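PDB 3GRF: ornithine carbamoyltransferase from Giardia intestinalis, which probably catalyses the transfer of a carbamoyl group from carbamoyl phosphate to ornithine, giving citrulline, a step reversed in arginine degradation. Local coordinates for residues A22-N34 against Q137-F149. Numbering follows the deposited sequence.
Sequences AYLIDRALDMKKN and QMVCDFMTIKEKF
Met143 enters the surface of helix 22-33 as a knob into a hole formed by Ile25, Ala28, Leu29 and Lys32. With CG anti to the backbone N (chi1 176°), its unbranched chain runs toward that helix and brings SD to 3.7 Å from Ala28 CB, where a small methyl lets the sulfur come close, while Met143 CE lies 3.8 Å from Lys32 CD. Leu29 and Met143 lie alongside with tips pointing opposite ways, Leu29 CD2 against Met143 CG and CE. The backbones approach most closely at Ile25 and Met143; here branched Ile25 spreads over helix 137-149, CG2 resting on Met143 CA and Ile25 CD1 reaching Phe142 CB at 3.8 Å. More loosely, Leu24 CB lies 4.2 Å from Val139 CG1.

At the partly exposed rim, two salt bridges stand either side of Leu29. Lysine suits both: its aliphatic stem packs on apolar neighbours while its tip finds a carboxylate. Extended Lys146 lays CD on Leu29 CD1, and its NZ bridges to Asp26 OD1, at a doubtfully short modelled 2.5 Å. Lys32 NZ meets the syn lone pair of Glu147 OE2 at 2.7 Å; Asn309 of helix 303-322 bonds Lys32 NZ through OD1 and Glu147 OE1 through ND2.

The axes of segments 22-33 and 137-149 cross at -70°, 9.2 Å apart, in the carbamoyl-phosphate-binding domain. Alongside 303-322, helix 135-151 is an interdomain helix of the transcarbamylase fold, meeting helix 173-185 and strand 278-281 of the ornithine-binding domain.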
ATOM      1  N   ALA A  22      24.344  19.673   5.399  1.00 38.12           N
ATOM      2  CA  ALA A  22      24.014  20.988   4.835  1.00 26.07           C
ATOM      3  C   ALA A  22      23.550  20.926   3.388  1.00 29.55           C
ATOM      4  O   ALA A  22      22.715  21.720   2.985  1.00 28.78           O
ATOM      5  CB  ALA A  22      25.209  21.914   4.962  1.00 35.42           C
ATOM      6  N   TYR A  23      24.110  20.001   2.608  1.00 30.88           N
ATOM      7  CA  TYR A  23      23.616  19.699   1.266  1.00 31.77           C
ATOM      8  C   TYR A  23      22.183  19.141   1.306  1.00 34.93           C
ATOM      9  O   TYR A  23      21.332  19.538   0.532  1.00 28.07           O
ATOM     10  CB  TYR A  23      24.566  18.717   0.568  1.00 32.03           C
ATOM     11  CG  TYR A  23      24.015  18.174  -0.727  1.00 27.83           C
ATOM     12  CD1 TYR A  23      24.193  18.849  -1.928  1.00 33.00           C
ATOM     13  CD2 TYR A  23      23.305  17.001  -0.742  1.00 28.54           C
ATOM     14  CE1 TYR A  23      23.658  18.341  -3.120  1.00 34.86           C
ATOM     15  CE2 TYR A  23      22.791  16.490  -1.904  1.00 32.76           C
ATOM     16  CZ  TYR A  23      22.949  17.170  -3.074  1.00 31.72           C
ATOM     17  OH  TYR A  23      22.421  16.611  -4.198  1.00 42.28           O
ATOM     18  N   LEU A  24      21.900  18.238   2.237  1.00 34.02           N
ATOM     19  CA  LEU A  24      20.560  17.619   2.313  1.00 31.43           C
ATOM     20  C   LEU A  24      19.502  18.651   2.634  1.00 29.83           C
ATOM     21  O   LEU A  24      18.411  18.622   2.049  1.00 33.98           O
ATOM     22  CB  LEU A  24      20.552  16.500   3.331  1.00 26.92           C
ATOM     23  CG  LEU A  24      20.367  15.081   2.763  1.00 41.97           C
ATOM     24  CD1 LEU A  24      20.671  14.991   1.277  1.00 34.54           C
ATOM     25  CD2 LEU A  24      21.217  14.160   3.533  1.00 35.48           C
ATOM     26  N   ILE A  25      19.861  19.589   3.521  1.00 33.99           N
ATOM     27  CA  ILE A  25      19.002  20.724   3.946  1.00 33.02           C
ATOM     28  C   ILE A  25      18.671  21.581   2.741  1.00 30.68           C
ATOM     29  O   ILE A  25      17.522  21.772   2.433  1.00 24.95           O
ATOM     30  CB  ILE A  25      19.636  21.567   5.109  1.00 36.17           C
ATOM     31  CG1 ILE A  25      19.520  20.805   6.446  1.00 26.98           C
ATOM     32  CG2 ILE A  25      18.970  22.905   5.245  1.00 28.15           C
ATOM     33  CD1 ILE A  25      20.637  21.071   7.448  1.00 26.40           C
ATOM     34  N   ASP A  26      19.678  22.052   2.030  1.00 31.70           N
ATOM     35  CA  ASP A  26      19.463  22.832   0.820  1.00 31.81           C
ATOM     36  C   ASP A  26      18.723  22.091  -0.298  1.00 36.74           C
ATOM     37  O   ASP A  26      17.993  22.698  -1.090  1.00 32.27           O
ATOM     38  CB  ASP A  26      20.805  23.326   0.292  1.00 35.32           C
ATOM     39  CG  ASP A  26      21.473  24.275   1.222  1.00 43.47           C
ATOM     40  OD1 ASP A  26      20.769  25.022   1.940  1.00 39.22           O
ATOM     41  OD2 ASP A  26      22.721  24.277   1.235  1.00 39.48           O
ATOM     42  N   ARG A  27      18.944  20.781  -0.400  1.00 37.83           N
ATOM     43  CA  ARG A  27      18.239  19.995  -1.419  1.00 35.37           C
ATOM     44  C   ARG A  27      16.738  19.919  -1.016  1.00 37.51           C
ATOM     45  O   ARG A  27      15.836  20.159  -1.819  1.00 28.16           O
ATOM     46  CB  ARG A  27      18.894  18.626  -1.525  1.00 29.35           C
ATOM     47  CG  ARG A  27      18.337  17.741  -2.587  1.00 39.15           C
ATOM     48  CD  ARG A  27      19.382  17.582  -3.625  1.00 43.75           C
ATOM     49  NE  ARG A  27      18.996  16.611  -4.632  1.00 50.03           N
ATOM     50  CZ  ARG A  27      19.308  16.724  -5.911  1.00 32.99           C
ATOM     51  NH1 ARG A  27      19.972  17.788  -6.346  1.00 34.93           N
ATOM     52  NH2 ARG A  27      18.913  15.800  -6.753  1.00 35.25           N
ATOM     53  N   ALA A  28      16.485  19.633   0.254  1.00 32.92           N
ATOM     54  CA  ALA A  28      15.111  19.608   0.787  1.00 32.09           C
ATOM     55  C   ALA A  28      14.426  20.929   0.494  1.00 29.65           C
ATOM     56  O   ALA A  28      13.267  20.966   0.128  1.00 32.46           O
ATOM     57  CB  ALA A  28      15.135  19.380   2.315  1.00 18.79           C
ATOM     58  N   LEU A  29      15.147  22.024   0.739  1.00 26.60           N
ATOM     59  CA  LEU A  29      14.599  23.366   0.539  1.00 26.83           C
ATOM     60  C   LEU A  29      14.319  23.628  -0.940  1.00 29.81           C
ATOM     61  O   LEU A  29      13.310  24.261  -1.303  1.00 31.99           O
ATOM     62  CB  LEU A  29      15.570  24.412   1.082  1.00 27.23           C
ATOM     63  CG  LEU A  29      15.631  24.634   2.582  1.00 38.92           C
ATOM     64  CD1 LEU A  29      16.826  25.533   2.857  1.00 27.11           C
ATOM     65  CD2 LEU A  29      14.293  25.238   3.064  1.00 25.11           C
ATOM     66  N   ASP A  30      15.195  23.136  -1.795  1.00 22.87           N
ATOM     67  CA  ASP A  30      14.947  23.350  -3.241  1.00 31.41           C
ATOM     68  C   ASP A  30      13.851  22.453  -3.770  1.00 35.74           C
ATOM     69  O   ASP A  30      13.156  22.829  -4.696  1.00 28.93           O
ATOM     70  CB  ASP A  30      16.193  23.156  -4.093  1.00 28.75           C
ATOM     71  CG  ASP A  30      15.948  23.545  -5.560  1.00 36.59           C
ATOM     72  OD1 ASP A  30      16.118  22.704  -6.449  1.00 40.25           O
ATOM     73  OD2 ASP A  30      15.538  24.694  -5.812  1.00 37.01           O
ATOM     74  N   MET A  31      13.710  21.256  -3.200  1.00 32.22           N
ATOM     75  CA  MET A  31      12.586  20.365  -3.564  1.00 34.19           C
ATOM     76  C   MET A  31      11.265  20.854  -3.036  1.00 26.28           C
ATOM     77  O   MET A  31      10.237  20.565  -3.619  1.00 28.32           O
ATOM     78  CB  MET A  31      12.809  18.953  -3.024  1.00 29.44           C
ATOM     79  CG  MET A  31      14.044  18.295  -3.571  1.00 35.31           C
ATOM     80  SD  MET A  31      14.320  16.763  -2.741  1.00 27.69           S
ATOM     81  CE  MET A  31      15.348  15.885  -3.917  1.00 33.93           C
ATOM     82  N   LYS A  32      11.288  21.579  -1.916  1.00 30.38           N
ATOM     83  CA  LYS A  32      10.094  22.274  -1.433  1.00 25.97           C
ATOM     84  C   LYS A  32       9.547  23.312  -2.343  1.00 29.77           C
ATOM     85  O   LYS A  32       8.318  23.371  -2.581  1.00 27.62           O
ATOM     86  CB  LYS A  32      10.318  22.876  -0.054  1.00 33.96           C
ATOM     87  CG  LYS A  32       8.972  23.149   0.593  1.00 24.50           C
ATOM     88  CD  LYS A  32       9.137  23.707   2.012  1.00 31.39           C
ATOM     89  CE  LYS A  32       7.743  23.989   2.585  1.00 22.31           C
ATOM     90  NZ  LYS A  32       7.796  24.550   3.965  1.00 24.94           N
ATOM     91  N   LYS A  33      10.474  24.104  -2.887  1.00 28.93           N
ATOM     92  CA  LYS A  33      10.179  25.243  -3.733  1.00 31.61           C
ATOM     93  C   LYS A  33       9.996  24.912  -5.178  1.00 32.95           C
ATOM     94  O   LYS A  33       9.163  25.521  -5.840  1.00 34.62           O
ATOM     95  CB  LYS A  33      11.345  26.196  -3.662  1.00 33.78           C
ATOM     96  CG  LYS A  33      10.872  27.612  -3.470  1.00 41.02           C
ATOM     97  CD  LYS A  33      12.023  28.532  -3.423  1.00 52.06           C
ATOM     98  CE  LYS A  33      12.090  29.338  -4.714  1.00 55.10           C
ATOM     99  NZ  LYS A  33      12.984  30.479  -4.443  1.00 48.95           N
ATOM    100  N   ASN A  34      10.762  23.936  -5.663  1.00 25.21           N
ATOM    101  CA  ASN A  34      10.776  23.565  -7.074  1.00 31.04           C
ATOM    102  C   ASN A  34      10.552  22.061  -7.298  1.00 28.34           C
ATOM    103  O   ASN A  34      11.430  21.347  -7.806  1.00 27.76           O
ATOM    104  CB  ASN A  34      12.116  24.010  -7.677  1.00 30.30           C
ATOM    105  CG  ASN A  34      12.384  25.497  -7.500  1.00 36.08           C
ATOM    106  OD1 ASN A  34      11.729  26.333  -8.114  1.00 44.40           O
ATOM    107  ND2 ASN A  34      13.375  25.833  -6.691  1.00 37.04           N
ATOM    108  N   GLN A 137      13.783  12.971  10.868  1.00 19.44           N
ATOM    109  CA  GLN A 137      13.312  14.114  11.643  1.00 23.33           C
ATOM    110  C   GLN A 137      14.427  15.145  11.687  1.00 25.52           C
ATOM    111  O   GLN A 137      14.149  16.333  11.656  1.00 22.62           O
ATOM    112  CB  GLN A 137      12.987  13.666  13.095  1.00 28.07           C
ATOM    113  CG  GLN A 137      12.245  14.728  13.994  1.00 23.79           C
ATOM    114  CD  GLN A 137      10.866  15.115  13.459  1.00 18.44           C
ATOM    115  OE1 GLN A 137      10.009  14.290  13.369  1.00 22.51           O
ATOM    116  NE2 GLN A 137      10.691  16.365  13.039  1.00 25.81           N
ATOM    117  N   MET A 138      15.694  14.711  11.779  1.00 23.03           N
ATOM    118  CA  MET A 138      16.775  15.693  11.952  1.00 35.19           C
ATOM    119  C   MET A 138      16.885  16.539  10.707  1.00 24.41           C
ATOM    120  O   MET A 138      16.897  17.750  10.809  1.00 28.85           O
ATOM    121  CB  MET A 138      18.148  15.075  12.321  1.00 27.21           C
ATOM    122  CG  MET A 138      18.189  14.426  13.684  1.00 25.51           C
ATOM    123  SD  MET A 138      17.662  15.467  15.081  1.00 26.09           S
ATOM    124  CE  MET A 138      15.921  15.148  15.127  1.00 21.71           C
ATOM    125  N   VAL A 139      16.896  15.923   9.537  1.00 30.31           N
ATOM    126  CA  VAL A 139      16.938  16.730   8.296  1.00 25.52           C
ATOM    127  C   VAL A 139      15.711  17.676   8.212  1.00 34.46           C
ATOM    128  O   VAL A 139      15.809  18.790   7.686  1.00 30.78           O
ATOM    129  CB  VAL A 139      16.942  15.871   7.031  1.00 29.69           C
ATOM    130  CG1 VAL A 139      17.146  16.770   5.762  1.00 23.64           C
ATOM    131  CG2 VAL A 139      18.001  14.809   7.130  1.00 27.87           C
ATOM    132  N   CYS A 140      14.578  17.228   8.766  1.00 31.40           N
ATOM    133  CA  CYS A 140      13.333  17.989   8.799  1.00 29.65           C
ATOM    134  C   CYS A 140      13.481  19.240   9.606  1.00 28.29           C
ATOM    135  O   CYS A 140      13.233  20.341   9.141  1.00 22.57           O
ATOM    136  CB  CYS A 140      12.234  17.151   9.454  1.00 31.70           C
ATOM    137  SG  CYS A 140      10.666  18.060   9.456  1.00 26.93           S
ATOM    138  N   ASP A 141      13.884  19.056  10.853  1.00 26.35           N
ATOM    139  CA  ASP A 141      14.026  20.147  11.824  1.00 27.64           C
ATOM    140  C   ASP A 141      15.080  21.195  11.478  1.00 31.73           C
ATOM    141  O   ASP A 141      14.803  22.387  11.476  1.00 25.39           O
ATOM    142  CB  ASP A 141      14.320  19.521  13.168  1.00 25.18           C
ATOM    143  CG  ASP A 141      13.167  18.662  13.659  1.00 30.47           C
ATOM    144  OD1 ASP A 141      13.357  17.807  14.562  1.00 28.12           O
ATOM    145  OD2 ASP A 141      12.064  18.858  13.130  1.00 23.48           O
ATOM    146  N   PHE A 142      16.281  20.767  11.119  1.00 32.04           N
ATOM    147  CA  PHE A 142      17.279  21.767  10.740  1.00 31.09           C
ATOM    148  C   PHE A 142      16.926  22.495   9.449  1.00 29.36           C
ATOM    149  O   PHE A 142      17.153  23.695   9.321  1.00 29.42           O
ATOM    150  CB  PHE A 142      18.673  21.158  10.730  1.00 24.73           C
ATOM    151  CG  PHE A 142      19.093  20.686  12.071  1.00 28.96           C
ATOM    152  CD1 PHE A 142      19.121  19.318  12.366  1.00 22.79           C
ATOM    153  CD2 PHE A 142      19.395  21.605  13.081  1.00 29.73           C
ATOM    154  CE1 PHE A 142      19.496  18.884  13.601  1.00 25.81           C
ATOM    155  CE2 PHE A 142      19.796  21.157  14.358  1.00 25.95           C
ATOM    156  CZ  PHE A 142      19.827  19.794  14.597  1.00 24.70           C
ATOM    157  N   MET A 143      16.316  21.783   8.517  1.00 28.55           N
ATOM    158  CA  MET A 143      15.686  22.431   7.370  1.00 27.63           C
ATOM    159  C   MET A 143      14.639  23.497   7.757  1.00 31.20           C
ATOM    160  O   MET A 143      14.607  24.590   7.178  1.00 25.18           O
ATOM    161  CB  MET A 143      15.085  21.390   6.467  1.00 20.95           C
ATOM    162  CG  MET A 143      14.301  21.985   5.260  1.00 22.20           C
ATOM    163  SD  MET A 143      12.847  20.930   4.784  1.00 32.63           S
ATOM    164  CE  MET A 143      12.145  22.012   3.550  1.00 28.03           C
ATOM    165  N   THR A 144      13.788  23.181   8.725  1.00 24.94           N
ATOM    166  CA  THR A 144      12.766  24.099   9.223  1.00 28.60           C
ATOM    167  C   THR A 144      13.420  25.304   9.886  1.00 32.92           C
ATOM    168  O   THR A 144      12.982  26.444   9.683  1.00 25.70           O
ATOM    169  CB  THR A 144      11.815  23.373  10.250  1.00 33.77           C
ATOM    170  OG1 THR A 144      11.172  22.258   9.609  1.00 29.63           O
ATOM    171  CG2 THR A 144      10.774  24.352  10.837  1.00 26.09           C
ATOM    172  N   ILE A 145      14.464  25.056  10.686  1.00 25.81           N
ATOM    173  CA  ILE A 145      15.199  26.147  11.317  1.00 23.76           C
ATOM    174  C   ILE A 145      15.804  27.055  10.205  1.00 22.79           C
ATOM    175  O   ILE A 145      15.600  28.265  10.235  1.00 25.40           O
ATOM    176  CB  ILE A 145      16.282  25.618  12.309  1.00 23.44           C
ATOM    177  CG1 ILE A 145      15.608  25.062  13.574  1.00 23.73           C
ATOM    178  CG2 ILE A 145      17.325  26.699  12.716  1.00 24.85           C
ATOM    179  CD1 ILE A 145      16.510  24.066  14.391  1.00 25.45           C
ATOM    180  N   LYS A 146      16.484  26.494   9.207  1.00 24.26           N
ATOM    181  CA  LYS A 146      17.057  27.363   8.149  1.00 28.88           C
ATOM    182  C   LYS A 146      16.023  28.151   7.376  1.00 25.32           C
ATOM    183  O   LYS A 146      16.246  29.315   7.017  1.00 33.74           O
ATOM    184  CB  LYS A 146      17.915  26.576   7.134  1.00 28.08           C
ATOM    185  CG  LYS A 146      18.275  27.469   5.882  1.00 23.98           C
ATOM    186  CD  LYS A 146      19.459  26.869   5.131  1.00 21.74           C
ATOM    187  CE  LYS A 146      19.977  27.828   4.078  1.00 31.86           C
ATOM    188  NZ  LYS A 146      21.002  27.050   3.320  1.00 31.23           N
ATOM    189  N   GLU A 147      14.937  27.476   7.035  1.00 34.98           N
ATOM    190  CA  GLU A 147      13.781  28.041   6.358  1.00 32.34           C
ATOM    191  C   GLU A 147      13.177  29.202   7.105  1.00 33.03           C
ATOM    192  O   GLU A 147      12.998  30.263   6.561  1.00 27.05           O
ATOM    193  CB  GLU A 147      12.704  26.971   6.241  1.00 36.57           C
ATOM    194  CG  GLU A 147      11.616  27.333   5.274  1.00 28.61           C
ATOM    195  CD  GLU A 147      10.575  26.249   5.163  1.00 34.47           C
ATOM    196  OE1 GLU A 147      10.191  25.681   6.203  1.00 42.18           O
ATOM    197  OE2 GLU A 147      10.127  25.977   4.041  1.00 36.59           O
ATOM    198  N   LYS A 148      12.805  28.970   8.355  1.00 28.50           N
ATOM    199  CA  LYS A 148      12.211  30.021   9.178  1.00 32.54           C
ATOM    200  C   LYS A 148      13.099  31.259   9.333  1.00 42.75           C
ATOM    201  O   LYS A 148      12.660  32.365   9.031  1.00 43.68           O
ATOM    202  CB  LYS A 148      11.794  29.485  10.566  1.00 34.58           C
ATOM    203  CG  LYS A 148      10.685  28.494  10.473  1.00 26.35           C
ATOM    204  CD  LYS A 148       9.414  29.139   9.890  1.00 31.68           C
ATOM    205  CE  LYS A 148       8.515  28.081   9.219  1.00 34.15           C
ATOM    206  NZ  LYS A 148       7.294  28.677   8.584  1.00 34.44           N
ATOM    207  N   PHE A 149      14.339  31.064   9.789  1.00 38.00           N
ATOM    208  CA  PHE A 149      15.243  32.183  10.043  1.00 33.88           C
ATOM    209  C   PHE A 149      15.661  32.925   8.779  1.00 34.11           C
ATOM    210  O   PHE A 149      15.817  34.132   8.806  1.00 38.68           O
ATOM    211  CB  PHE A 149      16.431  31.708  10.868  1.00 31.65           C
ATOM    212  CG  PHE A 149      16.075  31.472  12.311  1.00 34.97           C
ATOM    213  CD1 PHE A 149      16.077  30.199  12.838  1.00 33.72           C
ATOM    214  CD2 PHE A 149      15.700  32.534  13.131  1.00 37.20           C
ATOM    215  CE1 PHE A 149      15.747  29.975  14.196  1.00 40.34           C
ATOM    216  CE2 PHE A 149      15.365  32.329  14.474  1.00 43.87           C
ATOM    217  CZ  PHE A 149      15.392  31.038  15.020  1.00 32.94           C
TER